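Long-range contact in ditrans,polycis-undecaprenyl-diphosphate synthase ((2E,6E)-farnesyl-diphosphate specific) (PDB 6ACS), which probably condenses eight isopentenyl diphosphates onto farnesyl diphosphate, with magnesium, to make undecaprenyl diphosphate, the lipid carrier precursor for bacterial cell-wall polysaccharides: residues 135-140 / 194-199. Numbering follows the deposited sequence. Where two conformers were deposited one is given.
Sequences VSYGGM and SNFLLW
Asn195 swings its side chain away from its own backbone N (chi1 -169°), and a chi2 of 32° turns OD1 to Met140 N at the start of helix 139-155. Asn195 OD1 accepts from Met140 N at 2.8 Å, the donor lying in the carbonyl plane and on a lone pair. The main-chain O of Asn195 takes the preceding amide, Gly139 N, also at 2.8 Å, with 166° at the hydrogen. Two successive amides of the first turn are thus gripped by one residue. In the conformer given, the Met140 chain, bent at chi3, appears to curl round the side-chain amide of Asn195, with Met140 CG 3.3 Å from Asn195 OD1.

Gly138 is the N-cap, and this tie joins the helix following strand 129-134 to the loop between strands 183-186 and 205-208 of the parallel sheet characteristic of cis-prenyltransferases. The loop also carries Ser194, predicted to bind substrate and hydrogen-bonded to Arg186.

In the apolar part of the contact, the Tyr137 and Phe196 side chains cross at about a right angle, Tyr137 CE2 lying 4.0 Å from Phe196 CD1, and Phe196 O lies at the edge of the tyrosine ring. Tyr137 CZ approaches Leu197 CD2 at 3.9 Å; the Tyr137 hydroxyl bonds to Asp142. In the same Met140 conformer, Leu198 CD1 is 3.9 Å from Met140 CG. A water bridges Gly139 O and Trp199 N, and Tyr203 of the second subunit packs on both Met140 and Asn195.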
ATOM      1  N   VAL B 135      -0.143 -15.822   8.432  1.00 24.56           N
ATOM      2  CA  VAL B 135       0.192 -16.199   9.801  1.00 25.29           C
ATOM      3  C   VAL B 135       1.565 -15.627  10.112  1.00 25.65           C
ATOM      4  O   VAL B 135       2.518 -15.865   9.361  1.00 26.68           O
ATOM      5  CB  VAL B 135       0.203 -17.731   9.981  1.00 28.50           C
ATOM      6  CG1 VAL B 135       0.558 -18.107  11.423  1.00 31.78           C
ATOM      7  CG2 VAL B 135      -1.134 -18.350   9.536  1.00 28.09           C
ATOM      8  N   SER B 136       1.671 -14.886  11.220  1.00 25.60           N
ATOM      9  CA  SER B 136       2.916 -14.191  11.562  1.00 29.53           C
ATOM     10  C   SER B 136       3.419 -13.396  10.366  1.00 28.30           C
ATOM     11  O   SER B 136       4.607 -13.428  10.019  1.00 25.16           O
ATOM     12  CB  SER B 136       3.998 -15.160  12.055  1.00 37.23           C
ATOM     13  OG  SER B 136       3.624 -15.735  13.293  1.00 41.34           O
ATOM     14  N   TYR B 137       2.487 -12.696   9.723  1.00 25.36           N
ATOM     15  CA  TYR B 137       2.727 -11.975   8.486  1.00 22.72           C
ATOM     16  C   TYR B 137       2.688 -10.469   8.729  1.00 27.06           C
ATOM     17  O   TYR B 137       1.879  -9.981   9.521  1.00 26.34           O
ATOM     18  CB  TYR B 137       1.666 -12.350   7.432  1.00 21.69           C
ATOM     19  CG  TYR B 137       1.850 -11.551   6.176  1.00 20.57           C
ATOM     20  CD1 TYR B 137       2.697 -12.000   5.179  1.00 21.42           C
ATOM     21  CD2 TYR B 137       1.199 -10.330   6.001  1.00 22.23           C
ATOM     22  CE1 TYR B 137       2.916 -11.253   4.032  1.00 22.01           C
ATOM     23  CE2 TYR B 137       1.408  -9.567   4.863  1.00 21.15           C
ATOM     24  CZ  TYR B 137       2.274 -10.028   3.887  1.00 23.91           C
ATOM     25  OH  TYR B 137       2.479  -9.275   2.762  1.00 20.86           O
ATOM     26  N   GLY B 138       3.532  -9.738   8.012  1.00 24.05           N
ATOM     27  CA  GLY B 138       3.365  -8.299   7.859  1.00 23.93           C
ATOM     28  C   GLY B 138       3.863  -7.891   6.490  1.00 23.00           C
ATOM     29  O   GLY B 138       4.765  -8.520   5.937  1.00 22.40           O
ATOM     30  N   GLY B 139       3.276  -6.826   5.934  1.00 18.99           N
ATOM     31  CA  GLY B 139       3.686  -6.407   4.598  1.00 21.13           C
ATOM     32  C   GLY B 139       5.122  -5.920   4.552  1.00 21.53           C
ATOM     33  O   GLY B 139       5.852  -6.153   3.581  1.00 21.37           O
ATOM     34  N   MET B 140       5.542  -5.209   5.590  1.00 19.96           N
ATOM     35  CA  MET B 140       6.934  -4.799   5.660  1.00 20.68           C
ATOM     36  C   MET B 140       7.853  -6.001   5.789  1.00 19.82           C
ATOM     37  O   MET B 140       8.910  -6.037   5.147  1.00 20.68           O
ATOM     38  CB  MET B 140       7.145  -3.839   6.827  1.00 20.68           C
ATOM     39  CG  MET B 140       6.523  -2.468   6.562  1.00 23.19           C
ATOM     40  SD  MET B 140       6.841  -1.296   7.926  1.00 30.42           S
ATOM     41  CE  MET B 140       5.695  -1.854   9.169  0.55 31.91           C
ATOM     42  N   SER B 194      -2.864  -1.199   7.966  1.00 22.20           N
ATOM     43  CA  SER B 194      -2.177  -1.799   9.111  1.00 26.97           C
ATOM     44  C   SER B 194      -1.178  -2.879   8.688  1.00 28.52           C
ATOM     45  O   SER B 194      -1.161  -3.986   9.228  1.00 27.94           O
ATOM     46  CB  SER B 194      -3.181  -2.368  10.109  1.00 28.24           C
ATOM     47  OG  SER B 194      -4.006  -1.339  10.630  1.00 32.70           O
ATOM     48  N   ASN B 195      -0.322  -2.535   7.732  1.00 24.30           N
ATOM     49  CA  ASN B 195       0.839  -3.373   7.433  1.00 22.76           C
ATOM     50  C   ASN B 195       0.418  -4.765   6.956  1.00 25.31           C
ATOM     51  O   ASN B 195       1.042  -5.778   7.284  1.00 26.29           O
ATOM     52  CB  ASN B 195       1.753  -3.479   8.654  1.00 24.23           C
ATOM     53  CG  ASN B 195       3.092  -4.104   8.319  1.00 26.29           C
ATOM     54  OD1 ASN B 195       3.607  -3.934   7.215  1.00 25.64           O
ATOM     55  ND2 ASN B 195       3.639  -4.861   9.257  1.00 27.90           N
ATOM     56  N   PHE B 196      -0.625  -4.816   6.137  1.00 24.87           N
ATOM     57  CA  PHE B 196      -0.997  -6.099   5.558  1.00 25.57           C
ATOM     58  C   PHE B 196      -0.299  -6.111   4.199  1.00 34.09           C
ATOM     59  O   PHE B 196       0.894  -5.798   4.142  1.00 39.43           O
ATOM     60  CB  PHE B 196      -2.538  -6.246   5.581  1.00 21.97           C
ATOM     61  CG  PHE B 196      -3.081  -7.569   5.052  1.00 22.82           C
ATOM     62  CD1 PHE B 196      -2.452  -8.770   5.310  1.00 23.94           C
ATOM     63  CD2 PHE B 196      -4.317  -7.595   4.429  1.00 26.27           C
ATOM     64  CE1 PHE B 196      -2.979  -9.969   4.828  1.00 27.76           C
ATOM     65  CE2 PHE B 196      -4.878  -8.799   3.972  1.00 24.97           C
ATOM     66  CZ  PHE B 196      -4.210  -9.981   4.168  1.00 25.31           C
ATOM     67  N   LEU B 197      -0.998  -6.403   3.111  1.00 30.75           N
ATOM     68  CA  LEU B 197      -0.430  -6.629   1.767  1.00 25.55           C
ATOM     69  C   LEU B 197      -0.033  -5.361   0.996  1.00 27.99           C
ATOM     70  O   LEU B 197      -0.611  -5.024  -0.042  1.00 30.20           O
ATOM     71  CB  LEU B 197      -1.449  -7.394   0.954  1.00 19.23           C
ATOM     72  CG  LEU B 197      -1.859  -8.756   1.477  1.00 23.75           C
ATOM     73  CD1 LEU B 197      -3.044  -9.264   0.637  1.00 26.60           C
ATOM     74  CD2 LEU B 197      -0.671  -9.691   1.363  1.00 23.88           C
ATOM     75  N   LEU B 198       1.032  -4.708   1.456  1.00 22.47           N
ATOM     76  CA  LEU B 198       1.389  -3.391   0.917  1.00 20.55           C
ATOM     77  C   LEU B 198       1.771  -3.455  -0.562  1.00 24.72           C
ATOM     78  O   LEU B 198       1.254  -2.688  -1.390  1.00 22.67           O
ATOM     79  CB  LEU B 198       2.553  -2.814   1.725  1.00 21.37           C
ATOM     80  CG  LEU B 198       2.301  -2.742   3.227  1.00 23.88           C
ATOM     81  CD1 LEU B 198       3.586  -2.282   3.935  1.00 22.58           C
ATOM     82  CD2 LEU B 198       1.114  -1.826   3.577  1.00 22.76           C
ATOM     83  N   TRP B 199       2.688  -4.354  -0.915  1.00 21.64           N
ATOM     84  CA  TRP B 199       3.080  -4.487  -2.316  1.00 22.14           C
ATOM     85  C   TRP B 199       1.907  -4.960  -3.166  1.00 22.74           C
ATOM     86  O   TRP B 199       1.632  -4.402  -4.238  1.00 23.50           O
ATOM     87  CB  TRP B 199       4.267  -5.454  -2.418  1.00 19.78           C
ATOM     88  CG  TRP B 199       4.793  -5.690  -3.813  1.00 19.38           C
ATOM     89  CD1 TRP B 199       4.310  -6.586  -4.741  1.00 21.20           C
ATOM     90  CD2 TRP B 199       5.914  -5.046  -4.426  1.00 21.09           C
ATOM     91  NE1 TRP B 199       5.060  -6.519  -5.902  1.00 23.36           N
ATOM     92  CE2 TRP B 199       6.057  -5.588  -5.723  1.00 22.06           C
ATOM     93  CE3 TRP B 199       6.822  -4.064  -3.998  1.00 20.54           C
ATOM     94  CZ2 TRP B 199       7.061  -5.178  -6.591  1.00 19.89           C
ATOM     95  CZ3 TRP B 199       7.816  -3.673  -4.869  1.00 19.21           C
ATOM     96  CH2 TRP B 199       7.923  -4.213  -6.141  1.00 19.71           C
TER
HETATM   97  O   HOH W   1       1.752  -7.088  10.975  1.00 64.61           O
HETATM   98  O   HOH W   2       3.729  -6.412   1.085  1.00 22.08           O